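Local coordinates for superantigen-like protein (Staphylococcus aureus, PDB 4O1N), which probably acts as a secreted virulence protease that cleaves host collagens and cytokines, in a superantigen-like fold of an OB domain joined to a beta-grasp domain, at residues E37-T42 with N82-I87; Q61-T66 with A96-I101; I142-L147 with K191-E196. All coordinates share one frame; numbering follows the deposited sequence.

Interaction 1. Residues E37-T42 with N82-I87; sequences ERKNVT and NIDVFI
Asp84 reaches across to the corner where strand 36-38 gives way to strand 41-48. Its CG stands anti to its own carbonyl carbon (chi1 -61°), which carries the carboxylate over the Lys39-Asn40 backbone. There Asp84 OD1 accepts Asn40 N at 3.0 Å. The bond is nearly straight at hydrogen, 171°, but the donor comes from above the carboxylate plane. The aliphatic part of Lys39 crosses the same carboxylate at a slant, with CB 3.6 Å from Asp84 OD1.

Beyond the corner, Val41 and Ile83 cross almost perpendicularly. Val41 CG2 meets Ile83 CG1 at 3.8 Å, and the same methyl faces Val85 CG2. Before the corner, on the face opposite Arg38 and Val85, Glu37 is extended and runs obliquely past Phe86. Glu37 OE2 lies 4.0 Å from Phe86 CE1, with carboxylate and ring planes 57° apart. Glu37 is also bridged to Arg150.

The backbones pair antiparallel. Arg38 and Val85 exchange two bonds, the shorter from Val85 N to Arg38 O at 2.9 Å. Val41 N donates to Ile83 O at 3.0 Å. The register slips by one residue between these pairs, a beta bulge at a corner of the OB-fold domain.

Asp84 OD1 also accepts from Ser107, and OD2 pairs with Lys139. The buried Asp84 carboxylate, among an amide, a hydroxyl and a lysine, is probably ionised. It ties the bulge to residues beyond the two strands.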
ATOM      1  N   GLU A  37       2.505   8.634  -6.211  1.00 25.92           N
ATOM      2  CA  GLU A  37       1.288   8.686  -5.436  1.00 28.18           C
ATOM      3  C   GLU A  37       0.482   9.935  -5.863  1.00 29.51           C
ATOM      4  O   GLU A  37       0.947  11.052  -5.658  1.00 28.29           O
ATOM      5  CB  GLU A  37       1.647   8.742  -3.960  1.00 27.77           C
ATOM      6  CG  GLU A  37       0.450   8.830  -3.034  1.00 31.84           C
ATOM      7  CD  GLU A  37       0.846   8.878  -1.566  1.00 32.31           C
ATOM      8  OE1 GLU A  37      -0.016   8.945  -0.694  1.00 35.43           O
ATOM      9  OE2 GLU A  37       2.028   8.856  -1.280  1.00 34.42           O
ATOM     10  N   ARG A  38      -0.696   9.732  -6.456  1.00 30.46           N
ATOM     11  CA  ARG A  38      -1.532  10.817  -6.918  1.00 35.89           C
ATOM     12  C   ARG A  38      -2.948  10.519  -6.567  1.00 34.59           C
ATOM     13  O   ARG A  38      -3.359   9.373  -6.687  1.00 36.67           O
ATOM     14  CB  ARG A  38      -1.429  10.943  -8.439  1.00 43.34           C
ATOM     15  CG  ARG A  38      -0.104  11.534  -8.925  1.00 50.28           C
ATOM     16  CD  ARG A  38       0.166  12.957  -8.407  1.00 54.39           C
ATOM     17  NE  ARG A  38       1.384  13.531  -8.999  1.00 62.96           N
ATOM     18  CZ  ARG A  38       1.455  14.734  -9.585  1.00 77.60           C
ATOM     19  NH1 ARG A  38       0.408  15.572  -9.621  1.00 81.49           N
ATOM     20  NH2 ARG A  38       2.600  15.133 -10.125  1.00 87.22           N
ATOM     21  N   LYS A  39      -3.703  11.565  -6.231  1.00 35.44           N
ATOM     22  CA  LYS A  39      -5.138  11.462  -5.892  1.00 37.45           C
ATOM     23  C   LYS A  39      -6.053  12.167  -6.883  1.00 35.82           C
ATOM     24  O   LYS A  39      -5.625  13.136  -7.530  1.00 34.67           O
ATOM     25  CB  LYS A  39      -5.378  12.033  -4.515  1.00 39.01           C
ATOM     26  CG  LYS A  39      -4.392  11.459  -3.516  1.00 41.95           C
ATOM     27  CD  LYS A  39      -4.794  11.654  -2.059  1.00 42.12           C
ATOM     28  CE  LYS A  39      -3.730  11.060  -1.140  1.00 45.99           C
ATOM     29  NZ  LYS A  39      -4.038  11.292   0.303  1.00 48.03           N
ATOM     30  N   ASN A  40      -7.298  11.681  -6.985  1.00 35.03           N
ATOM     31  CA  ASN A  40      -8.290  12.215  -7.938  1.00 36.82           C
ATOM     32  C   ASN A  40      -7.835  12.265  -9.376  1.00 34.19           C
ATOM     33  O   ASN A  40      -8.032  13.256 -10.052  1.00 35.32           O
ATOM     34  CB  ASN A  40      -8.745  13.583  -7.524  1.00 39.93           C
ATOM     35  CG  ASN A  40      -9.303  13.583  -6.116  1.00 45.52           C
ATOM     36  OD1 ASN A  40     -10.511  13.441  -5.912  1.00 59.06           O
ATOM     37  ND2 ASN A  40      -8.430  13.728  -5.136  1.00 44.76           N
ATOM     38  N   VAL A  41      -7.251  11.164  -9.818  1.00 31.69           N
ATOM     39  CA  VAL A  41      -6.849  10.980 -11.176  1.00 30.32           C
ATOM     40  C   VAL A  41      -7.921  10.220 -11.944  1.00 29.62           C
ATOM     41  O   VAL A  41      -8.898   9.764 -11.377  1.00 29.16           O
ATOM     42  CB  VAL A  41      -5.518  10.214 -11.243  1.00 29.90           C
ATOM     43  CG1 VAL A  41      -4.540  10.884 -10.362  1.00 31.38           C
ATOM     44  CG2 VAL A  41      -5.619   8.745 -10.813  1.00 29.49           C
ATOM     45  N   THR A  42      -7.698  10.105 -13.241  1.00 31.20           N
ATOM     46  CA  THR A  42      -8.551   9.371 -14.127  1.00 35.07           C
ATOM     47  C   THR A  42      -7.675   8.352 -14.814  1.00 33.35           C
ATOM     48  O   THR A  42      -6.582   8.656 -15.176  1.00 33.80           O
ATOM     49  CB  THR A  42      -9.284  10.328 -15.088  1.00 38.36           C
ATOM     50  OG1 THR A  42     -10.219  11.089 -14.305  1.00 41.13           O
ATOM     51  CG2 THR A  42     -10.094   9.556 -16.197  1.00 44.51           C
ATOM     52  N   ASN A  82     -12.228   9.674 -10.341  1.00 30.71           N
ATOM     53  CA  ASN A  82     -12.262   9.653  -8.859  1.00 31.81           C
ATOM     54  C   ASN A  82     -11.617   8.438  -8.258  1.00 32.01           C
ATOM     55  O   ASN A  82     -12.199   7.766  -7.405  1.00 32.27           O
ATOM     56  CB  ASN A  82     -13.695   9.782  -8.310  1.00 33.09           C
ATOM     57  CG  ASN A  82     -14.391  11.075  -8.730  1.00 33.72           C
ATOM     58  OD1 ASN A  82     -15.591  11.089  -8.829  1.00 39.69           O
ATOM     59  ND2 ASN A  82     -13.656  12.153  -8.946  1.00 35.10           N
ATOM     60  N   ILE A  83     -10.410   8.163  -8.730  1.00 32.28           N
ATOM     61  CA  ILE A  83      -9.571   7.088  -8.200  1.00 32.03           C
ATOM     62  C   ILE A  83      -8.251   7.712  -7.707  1.00 29.89           C
ATOM     63  O   ILE A  83      -7.846   8.758  -8.174  1.00 29.87           O
ATOM     64  CB  ILE A  83      -9.321   5.981  -9.262  1.00 31.44           C
ATOM     65  CG1 ILE A  83      -8.685   6.554 -10.531  1.00 31.51           C
ATOM     66  CG2 ILE A  83     -10.638   5.315  -9.649  1.00 31.80           C
ATOM     67  CD1 ILE A  83      -7.966   5.519 -11.368  1.00 32.28           C
ATOM     68  N   ASP A  84      -7.644   7.093  -6.715  1.00 29.04           N
ATOM     69  CA  ASP A  84      -6.325   7.476  -6.223  1.00 27.41           C
ATOM     70  C   ASP A  84      -5.436   6.303  -6.547  1.00 26.03           C
ATOM     71  O   ASP A  84      -5.863   5.153  -6.586  1.00 26.30           O
ATOM     72  CB  ASP A  84      -6.304   7.665  -4.696  1.00 28.13           C
ATOM     73  CG  ASP A  84      -7.250   8.767  -4.199  1.00 31.78           C
ATOM     74  OD1 ASP A  84      -7.854   9.516  -5.013  1.00 34.55           O
ATOM     75  OD2 ASP A  84      -7.391   8.892  -2.955  1.00 32.88           O
ATOM     76  N   VAL A  85      -4.173   6.580  -6.658  1.00 25.27           N
ATOM     77  CA  VAL A  85      -3.253   5.647  -7.211  1.00 25.68           C
ATOM     78  C   VAL A  85      -1.960   5.630  -6.348  1.00 25.24           C
ATOM     79  O   VAL A  85      -1.471   6.683  -5.891  1.00 26.29           O
ATOM     80  CB  VAL A  85      -3.071   6.095  -8.670  1.00 26.43           C
ATOM     81  CG1 VAL A  85      -1.622   6.283  -9.043  1.00 27.94           C
ATOM     82  CG2 VAL A  85      -3.766   5.135  -9.601  1.00 26.07           C
ATOM     83  N   PHE A  86      -1.442   4.440  -6.083  1.00 24.51           N
ATOM     84  CA  PHE A  86      -0.196   4.248  -5.334  1.00 23.86           C
ATOM     85  C   PHE A  86       0.657   3.245  -6.116  1.00 24.10           C
ATOM     86  O   PHE A  86       0.373   2.046  -6.152  1.00 23.85           O
ATOM     87  CB  PHE A  86      -0.508   3.724  -3.935  1.00 25.05           C
ATOM     88  CG  PHE A  86       0.664   3.738  -2.983  1.00 24.16           C
ATOM     89  CD1 PHE A  86       0.817   4.790  -2.068  1.00 25.13           C
ATOM     90  CD2 PHE A  86       1.582   2.706  -2.975  1.00 23.72           C
ATOM     91  CE1 PHE A  86       1.874   4.820  -1.195  1.00 24.16           C
ATOM     92  CE2 PHE A  86       2.641   2.719  -2.100  1.00 23.82           C
ATOM     93  CZ  PHE A  86       2.789   3.771  -1.213  1.00 24.45           C
ATOM     94  N   ILE A  87       1.691   3.770  -6.760  1.00 24.85           N
ATOM     95  CA  ILE A  87       2.376   3.095  -7.855  1.00 25.36           C
ATOM     96  C   ILE A  87       3.831   2.834  -7.500  1.00 24.35           C
ATOM     97  O   ILE A  87       4.554   3.732  -7.085  1.00 24.42           O
ATOM     98  CB  ILE A  87       2.349   3.974  -9.128  1.00 26.40           C
ATOM     99  CG1 ILE A  87       0.976   3.926  -9.786  1.00 25.96           C
ATOM    100  CG2 ILE A  87       3.357   3.506 -10.175  1.00 27.72           C
ATOM    101  CD1 ILE A  87       0.761   5.043 -10.783  1.00 24.29           C
TER

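Interaction 2. Residues Q61-T66 with A96-I101; sequences QHSRIT and ATNYSI
Strands 61-66 and 98-101 run parallel, their axes 4.6 Å apart at closest approach and their directions 23° apart. Four backbone bonds join them. Asn98 N donates to His62 O, and Arg64 N to Asn98 O, each at 2.7 Å and nearly straight. Ser100 N then gives a longer bond to Arg64 O, 3.2 Å, and Thr66 N closes the ladder on Ser100 O. Asn98 is thus held through both its N and its O, and Arg64 O goes on to Ser100, the usual staggered parallel pattern.

Arg64 and Tyr99 form the main pair on one face of the sheet. The arginine chain bends at chi2 and chi3, and this folds the guanidinium back to the tyrosine. Tyr99 CE1 sits over one guanidinium face, off-centre and near the edge of the group. The two planes are 76° apart, and Arg64 NH1 comes to 3.7 Å from Tyr99 CD1. Arg64 also makes a cation-pi contact with Tyr53. Farther along, His62 and Thr97 run alongside each other in the same direction. Thr97 CG2 is at the edge of the imidazole, in its plane, 3.4 Å from His62 CD2.

The opposite face carries Ser63, Ile65, Asn98 and Ser100, all buried. Ser100 OG bonds to Leu88 O, and Ile65 packs on Val85 and Ile87 of strand 83-87, which lies beyond strand 98-106.

This is the parallel pairing that closes an OB-fold barrel, in a sheet otherwise antiparallel.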
ATOM      1  N   GLN A  61       4.231  11.443 -16.858  1.00 47.85           N
ATOM      2  CA  GLN A  61       4.549  10.151 -16.281  1.00 45.39           C
ATOM      3  C   GLN A  61       3.485   9.091 -16.493  1.00 43.88           C
ATOM      4  O   GLN A  61       2.314   9.294 -16.167  1.00 43.36           O
ATOM      5  CB  GLN A  61       4.800  10.281 -14.807  1.00 45.28           C
ATOM      6  CG  GLN A  61       5.553   9.084 -14.264  1.00 43.86           C
ATOM      7  CD  GLN A  61       6.424   9.459 -13.110  1.00 44.82           C
ATOM      8  OE1 GLN A  61       7.060   8.583 -12.494  1.00 41.77           O
ATOM      9  NE2 GLN A  61       6.466  10.780 -12.795  1.00 41.66           N
ATOM     10  N   HIS A  62       3.925   7.928 -16.964  1.00 42.84           N
ATOM     11  CA  HIS A  62       3.034   6.976 -17.603  1.00 41.78           C
ATOM     12  C   HIS A  62       3.091   5.609 -16.927  1.00 36.07           C
ATOM     13  O   HIS A  62       4.167   5.052 -16.714  1.00 31.76           O
ATOM     14  CB  HIS A  62       3.397   6.920 -19.086  1.00 45.96           C
ATOM     15  CG  HIS A  62       2.551   5.996 -19.893  1.00 56.25           C
ATOM     16  ND1 HIS A  62       1.504   6.447 -20.667  1.00 64.91           N
ATOM     17  CD2 HIS A  62       2.619   4.653 -20.088  1.00 58.71           C
ATOM     18  CE1 HIS A  62       0.947   5.416 -21.280  1.00 67.47           C
ATOM     19  NE2 HIS A  62       1.606   4.316 -20.948  1.00 62.15           N
ATOM     20  N   SER A  63       1.914   5.071 -16.599  1.00 32.64           N
ATOM     21  CA  SER A  63       1.848   3.871 -15.771  1.00 31.36           C
ATOM     22  C   SER A  63       0.805   2.865 -16.213  1.00 28.90           C
ATOM     23  O   SER A  63      -0.315   3.219 -16.570  1.00 28.29           O
ATOM     24  CB  SER A  63       1.550   4.242 -14.290  1.00 29.65           C
ATOM     25  OG  SER A  63       2.626   4.915 -13.702  1.00 28.59           O
ATOM     26  N   ARG A  64       1.161   1.604 -16.102  1.00 28.08           N
ATOM     27  CA  ARG A  64       0.213   0.521 -16.305  1.00 29.80           C
ATOM     28  C   ARG A  64       0.155  -0.406 -15.067  1.00 30.71           C
ATOM     29  O   ARG A  64       1.141  -1.046 -14.677  1.00 27.98           O
ATOM     30  CB  ARG A  64       0.576  -0.233 -17.576  1.00 31.09           C
ATOM     31  CG  ARG A  64      -0.427  -1.290 -18.009  1.00 32.57           C
ATOM     32  CD  ARG A  64       0.110  -2.665 -17.701  1.00 35.20           C
ATOM     33  NE  ARG A  64       0.362  -3.439 -18.889  1.00 37.18           N
ATOM     34  CZ  ARG A  64       1.124  -4.529 -18.954  1.00 38.56           C
ATOM     35  NH1 ARG A  64       1.757  -5.016 -17.900  1.00 38.73           N
ATOM     36  NH2 ARG A  64       1.249  -5.127 -20.115  1.00 39.89           N
ATOM     37  N   ILE A  65      -1.030  -0.459 -14.452  1.00 32.15           N
ATOM     38  CA  ILE A  65      -1.221  -1.130 -13.169  1.00 30.86           C
ATOM     39  C   ILE A  65      -1.973  -2.415 -13.376  1.00 29.83           C
ATOM     40  O   ILE A  65      -3.084  -2.379 -13.830  1.00 30.63           O
ATOM     41  CB  ILE A  65      -2.022  -0.241 -12.210  1.00 31.12           C
ATOM     42  CG1 ILE A  65      -1.256   1.060 -11.977  1.00 31.95           C
ATOM     43  CG2 ILE A  65      -2.266  -0.941 -10.878  1.00 30.89           C
ATOM     44  CD1 ILE A  65      -2.013   2.069 -11.155  1.00 32.18           C
ATOM     45  N   THR A  66      -1.355  -3.543 -13.047  1.00 28.24           N
ATOM     46  CA  THR A  66      -2.017  -4.823 -13.140  1.00 27.45           C
ATOM     47  C   THR A  66      -3.011  -5.010 -11.992  1.00 29.67           C
ATOM     48  O   THR A  66      -2.698  -4.728 -10.835  1.00 27.14           O
ATOM     49  CB  THR A  66      -1.010  -5.987 -13.116  1.00 27.55           C
ATOM     50  OG1 THR A  66       0.033  -5.776 -14.075  1.00 26.13           O
ATOM     51  CG2 THR A  66      -1.667  -7.317 -13.465  1.00 26.62           C
ATOM     52  N   ALA A  96      10.743   3.937 -19.182  1.00 33.99           N
ATOM     53  CA  ALA A  96      10.090   5.107 -18.647  1.00 33.18           C
ATOM     54  C   ALA A  96       8.692   4.819 -18.133  1.00 30.48           C
ATOM     55  O   ALA A  96       8.260   5.416 -17.194  1.00 30.95           O
ATOM     56  CB  ALA A  96      10.066   6.212 -19.702  1.00 33.51           C
ATOM     57  N   THR A  97       7.982   3.916 -18.761  1.00 28.24           N
ATOM     58  CA  THR A  97       6.682   3.550 -18.274  1.00 28.13           C
ATOM     59  C   THR A  97       6.729   2.699 -16.969  1.00 26.61           C
ATOM     60  O   THR A  97       7.513   1.751 -16.855  1.00 28.36           O
ATOM     61  CB  THR A  97       5.907   2.812 -19.404  1.00 29.64           C
ATOM     62  OG1 THR A  97       5.580   3.735 -20.461  1.00 30.40           O
ATOM     63  CG2 THR A  97       4.609   2.175 -18.884  1.00 29.11           C
ATOM     64  N   ASN A  98       5.871   3.026 -16.004  1.00 24.63           N
ATOM     65  CA  ASN A  98       5.817   2.304 -14.711  1.00 24.58           C
ATOM     66  C   ASN A  98       4.875   1.069 -14.794  1.00 24.89           C
ATOM     67  O   ASN A  98       3.709   1.170 -15.214  1.00 24.95           O
ATOM     68  CB  ASN A  98       5.341   3.203 -13.537  1.00 22.87           C
ATOM     69  CG  ASN A  98       6.112   4.527 -13.414  1.00 23.21           C
ATOM     70  OD1 ASN A  98       5.512   5.614 -13.303  1.00 23.25           O
ATOM     71  ND2 ASN A  98       7.419   4.448 -13.446  1.00 22.06           N
ATOM     72  N   TYR A  99       5.375  -0.085 -14.383  1.00 23.51           N
ATOM     73  CA  TYR A  99       4.557  -1.279 -14.323  1.00 24.37           C
ATOM     74  C   TYR A  99       4.431  -1.685 -12.857  1.00 24.69           C
ATOM     75  O   TYR A  99       5.416  -2.160 -12.251  1.00 23.93           O
ATOM     76  CB  TYR A  99       5.156  -2.409 -15.159  1.00 24.59           C
ATOM     77  CG  TYR A  99       5.197  -2.080 -16.623  1.00 25.74           C
ATOM     78  CD1 TYR A  99       4.056  -2.205 -17.424  1.00 26.65           C
ATOM     79  CD2 TYR A  99       6.337  -1.564 -17.195  1.00 26.02           C
ATOM     80  CE1 TYR A  99       4.081  -1.876 -18.774  1.00 26.91           C
ATOM     81  CE2 TYR A  99       6.364  -1.205 -18.534  1.00 26.46           C
ATOM     82  CZ  TYR A  99       5.241  -1.371 -19.322  1.00 27.02           C
ATOM     83  OH  TYR A  99       5.276  -1.011 -20.642  1.00 27.52           O
ATOM     84  N   SER A 100       3.214  -1.500 -12.325  1.00 24.46           N
ATOM     85  CA  SER A 100       2.915  -1.701 -10.929  1.00 25.70           C
ATOM     86  C   SER A 100       1.763  -2.667 -10.742  1.00 26.34           C
ATOM     87  O   SER A 100       1.102  -3.065 -11.687  1.00 26.65           O
ATOM     88  CB  SER A 100       2.565  -0.363 -10.277  1.00 26.59           C
ATOM     89  OG  SER A 100       2.554  -0.455  -8.862  1.00 27.58           O
ATOM     90  N   ILE A 101       1.531  -3.027  -9.493  1.00 27.57           N
ATOM     91  CA  ILE A 101       0.479  -3.959  -9.140  1.00 28.44           C
ATOM     92  C   ILE A 101      -0.401  -3.417  -8.023  1.00 27.19           C
ATOM     93  O   ILE A 101       0.081  -3.104  -6.940  1.00 24.59           O
ATOM     94  CB  ILE A 101       1.057  -5.276  -8.651  1.00 28.43           C
ATOM     95  CG1 ILE A 101       1.787  -5.980  -9.785  1.00 29.08           C
ATOM     96  CG2 ILE A 101      -0.068  -6.136  -8.101  1.00 29.46           C
ATOM     97  CD1 ILE A 101       2.841  -6.965  -9.310  1.00 29.87           C
TER

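Interaction 3. Residues I142-L147 with K191-E196; sequences ISLKEL and KERMGE
Leu144 packs its CB and CD1 against the turn formed by Arg193 to Glu196. The contact is closest along the backbone of that type I beta turn. Leu144 N donates to Glu196 O at 3.1 Å, with the donor tilted 28° from the carbonyl plane. Leu144 CB lies 3.6 Å from Arg193 O, and its CD1 is 3.8 Å from Glu196 CB. One residue on, Lys145 CB presses to 3.2 Å from Met194 O.

The turn meets the first residues of helix 144-159, the helix of the beta-grasp domain. Ser143 is the N-cap. Ser143 OG, placed between backbone N and carbonyl carbon (chi1 74°), accepts Glu146 N at 3.1 Å. The turn supplies Glu196 O to the next amide, so an oxygen from a distant part of the chain meets the first turn of the helix.

Beyond these backbone contacts the side chains meet more loosely. Lys145 and Met194 cross at a slant, and Lys145 NZ comes to 3.8 Å from Met194 SD. The lysine is extended until chi4, where a bend turns its amino group; NZ bonds to Ile101 O in the OB-fold domain.

Arg193 and Glu196 are partly exposed. Leu144 CD1 stays 4.0 Å from Arg193 NE. The guanidinium is held by Thr182 O and also bonds a glycerol, probably from the crystallisation liquor. Glu196 bends at chi2, and its carboxylate turns off to Ser70.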
ATOM      1  N   ILE A 142      -8.309   2.687   1.525  1.00 24.39           N
ATOM      2  CA  ILE A 142      -6.868   2.666   1.523  1.00 23.69           C
ATOM      3  C   ILE A 142      -6.405   1.252   1.338  1.00 23.86           C
ATOM      4  O   ILE A 142      -6.977   0.301   1.897  1.00 24.54           O
ATOM      5  CB  ILE A 142      -6.279   3.252   2.822  1.00 26.41           C
ATOM      6  CG1 ILE A 142      -4.763   3.295   2.760  1.00 26.76           C
ATOM      7  CG2 ILE A 142      -6.685   2.426   4.046  1.00 27.13           C
ATOM      8  CD1 ILE A 142      -4.139   4.185   3.812  1.00 27.39           C
ATOM      9  N   SER A 143      -5.343   1.118   0.560  1.00 23.03           N
ATOM     10  CA  SER A 143      -4.914  -0.167   0.064  1.00 22.34           C
ATOM     11  C   SER A 143      -3.857  -0.797   0.955  1.00 22.12           C
ATOM     12  O   SER A 143      -3.063  -0.096   1.603  1.00 21.05           O
ATOM     13  CB  SER A 143      -4.380  -0.028  -1.363  1.00 21.56           C
ATOM     14  OG  SER A 143      -3.123   0.577  -1.368  1.00 20.94           O
ATOM     15  N   LEU A 144      -3.856  -2.128   0.991  1.00 22.15           N
ATOM     16  CA  LEU A 144      -2.843  -2.837   1.744  1.00 23.45           C
ATOM     17  C   LEU A 144      -1.487  -2.601   1.123  1.00 24.83           C
ATOM     18  O   LEU A 144      -0.475  -2.577   1.832  1.00 28.28           O
ATOM     19  CB  LEU A 144      -3.126  -4.333   1.793  1.00 24.17           C
ATOM     20  CG  LEU A 144      -4.442  -4.783   2.436  1.00 23.98           C
ATOM     21  CD1 LEU A 144      -4.539  -6.281   2.376  1.00 24.38           C
ATOM     22  CD2 LEU A 144      -4.593  -4.310   3.865  1.00 24.30           C
ATOM     23  N   LYS A 145      -1.442  -2.383  -0.184  1.00 24.87           N
ATOM     24  CA  LYS A 145      -0.177  -2.022  -0.797  1.00 25.05           C
ATOM     25  C   LYS A 145       0.413  -0.798  -0.111  1.00 24.81           C
ATOM     26  O   LYS A 145       1.600  -0.801   0.206  1.00 26.40           O
ATOM     27  CB  LYS A 145      -0.333  -1.767  -2.291  1.00 24.79           C
ATOM     28  CG  LYS A 145       0.939  -1.375  -3.027  1.00 24.84           C
ATOM     29  CD  LYS A 145       0.635  -0.988  -4.469  1.00 25.57           C
ATOM     30  CE  LYS A 145       1.877  -0.928  -5.368  1.00 24.98           C
ATOM     31  NZ  LYS A 145       2.349  -2.290  -5.709  1.00 25.90           N
ATOM     32  N   GLU A 146      -0.408   0.214   0.130  1.00 23.81           N
ATOM     33  CA  GLU A 146       0.067   1.496   0.698  1.00 24.14           C
ATOM     34  C   GLU A 146       0.449   1.345   2.166  1.00 25.22           C
ATOM     35  O   GLU A 146       1.487   1.873   2.616  1.00 24.65           O
ATOM     36  CB  GLU A 146      -1.012   2.603   0.577  1.00 23.57           C
ATOM     37  CG  GLU A 146      -0.689   3.837   1.414  1.00 23.65           C
ATOM     38  CD  GLU A 146      -1.524   5.069   1.075  1.00 23.47           C
ATOM     39  OE1 GLU A 146      -2.339   5.062   0.092  1.00 21.52           O
ATOM     40  OE2 GLU A 146      -1.331   6.056   1.834  1.00 23.68           O
ATOM     41  N   LEU A 147      -0.410   0.662   2.929  1.00 25.79           N
ATOM     42  CA  LEU A 147      -0.145   0.474   4.354  1.00 25.39           C
ATOM     43  C   LEU A 147       1.081  -0.368   4.543  1.00 24.90           C
ATOM     44  O   LEU A 147       1.943  -0.032   5.345  1.00 25.77           O
ATOM     45  CB  LEU A 147      -1.326  -0.192   5.044  1.00 26.22           C
ATOM     46  CG  LEU A 147      -2.505   0.740   5.294  1.00 26.04           C
ATOM     47  CD1 LEU A 147      -3.734  -0.044   5.709  1.00 27.68           C
ATOM     48  CD2 LEU A 147      -2.145   1.721   6.376  1.00 26.82           C
ATOM     49  N   LYS A 191       1.113 -10.436  -3.898  1.00 42.32           N
ATOM     50  CA  LYS A 191       0.603  -9.586  -4.978  1.00 43.86           C
ATOM     51  C   LYS A 191      -0.923  -9.543  -5.113  1.00 42.93           C
ATOM     52  O   LYS A 191      -1.488  -8.508  -5.483  1.00 45.65           O
ATOM     53  CB  LYS A 191       1.259  -9.936  -6.314  1.00 48.13           C
ATOM     54  CG  LYS A 191       1.103 -11.371  -6.774  1.00 57.33           C
ATOM     55  CD  LYS A 191       1.482 -11.506  -8.249  1.00 64.86           C
ATOM     56  CE  LYS A 191       2.178 -12.828  -8.585  1.00 71.58           C
ATOM     57  NZ  LYS A 191       3.666 -12.691  -8.501  1.00 75.34           N
ATOM     58  N   GLU A 192      -1.600 -10.635  -4.787  1.00 40.71           N
ATOM     59  CA  GLU A 192      -3.066 -10.649  -4.837  1.00 41.39           C
ATOM     60  C   GLU A 192      -3.690  -9.753  -3.772  1.00 36.02           C
ATOM     61  O   GLU A 192      -4.860  -9.401  -3.850  1.00 32.29           O
ATOM     62  CB  GLU A 192      -3.676 -12.076  -4.742  1.00 48.13           C
ATOM     63  CG  GLU A 192      -2.755 -13.218  -4.309  1.00 52.42           C
ATOM     64  CD  GLU A 192      -1.794 -13.610  -5.418  1.00 55.62           C
ATOM     65  OE1 GLU A 192      -2.270 -13.741  -6.572  1.00 54.66           O
ATOM     66  OE2 GLU A 192      -0.575 -13.751  -5.131  1.00 57.72           O
ATOM     67  N   ARG A 193      -2.913  -9.379  -2.772  1.00 34.86           N
ATOM     68  CA  ARG A 193      -3.409  -8.454  -1.737  1.00 34.87           C
ATOM     69  C   ARG A 193      -3.130  -6.951  -1.998  1.00 32.58           C
ATOM     70  O   ARG A 193      -3.674  -6.061  -1.297  1.00 32.59           O
ATOM     71  CB  ARG A 193      -2.823  -8.839  -0.378  1.00 33.92           C
ATOM     72  CG  ARG A 193      -3.167 -10.248   0.079  1.00 34.61           C
ATOM     73  CD  ARG A 193      -2.400 -10.589   1.371  1.00 33.15           C
ATOM     74  NE  ARG A 193      -3.076 -10.034   2.541  1.00 32.57           N
ATOM     75  CZ  ARG A 193      -2.544  -9.941   3.756  1.00 30.82           C
ATOM     76  NH1 ARG A 193      -1.301 -10.343   3.981  1.00 29.29           N
ATOM     77  NH2 ARG A 193      -3.267  -9.432   4.748  1.00 30.24           N
ATOM     78  N   MET A 194      -2.287  -6.654  -2.981  1.00 30.25           N
ATOM     79  CA  MET A 194      -1.880  -5.264  -3.213  1.00 29.89           C
ATOM     80  C   MET A 194      -3.022  -4.389  -3.704  1.00 30.11           C
ATOM     81  O   MET A 194      -2.975  -3.175  -3.541  1.00 31.23           O
ATOM     82  CB  MET A 194      -0.725  -5.216  -4.190  1.00 30.97           C
ATOM     83  CG  MET A 194       0.551  -5.810  -3.626  1.00 31.71           C
ATOM     84  SD  MET A 194       1.773  -5.984  -4.922  1.00 34.61           S
ATOM     85  CE  MET A 194       3.162  -6.621  -3.996  1.00 32.80           C
ATOM     86  N   GLY A 195      -4.051  -5.003  -4.288  1.00 29.92           N
ATOM     87  CA  GLY A 195      -5.274  -4.300  -4.657  1.00 29.99           C
ATOM     88  C   GLY A 195      -6.429  -4.379  -3.677  1.00 30.40           C
ATOM     89  O   GLY A 195      -7.497  -3.843  -3.962  1.00 28.80           O
ATOM     90  N   GLU A 196      -6.259  -5.091  -2.565  1.00 32.99           N
ATOM     91  CA  GLU A 196      -7.288  -5.131  -1.532  1.00 35.31           C
ATOM     92  C   GLU A 196      -7.236  -3.804  -0.815  1.00 32.55           C
ATOM     93  O   GLU A 196      -6.171  -3.166  -0.704  1.00 30.16           O
ATOM     94  CB  GLU A 196      -7.060  -6.260  -0.515  1.00 41.94           C
ATOM     95  CG  GLU A 196      -7.141  -7.681  -1.051  1.00 49.25           C
ATOM     96  CD  GLU A 196      -8.408  -7.963  -1.853  1.00 58.98           C
ATOM     97  OE1 GLU A 196      -9.494  -8.123  -1.231  1.00 63.59           O
ATOM     98  OE2 GLU A 196      -8.315  -8.028  -3.116  1.00 64.52           O
TER

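From the N terminus, residues 37-42 come first and 61-66 follow before either has met its partner. Interaction 1 closes its loop when the chain returns at 82-87. Interaction 2 closes at 96-101, so the two cross along the chain. Both lie in the OB-fold domain, where strands 83-87 and 98-106 are neighbours; Ile87 lies beside Ser63 and Ser100. Interaction 3 opens later, at 142-147, and closes at 191-196 within the beta-grasp domain, in series with the others. It also meets them across the domain boundary: Ile101 of interaction 2 lies against Met194 and Lys191, and Phe86 of interaction 1 packs on Lys145 and Glu146.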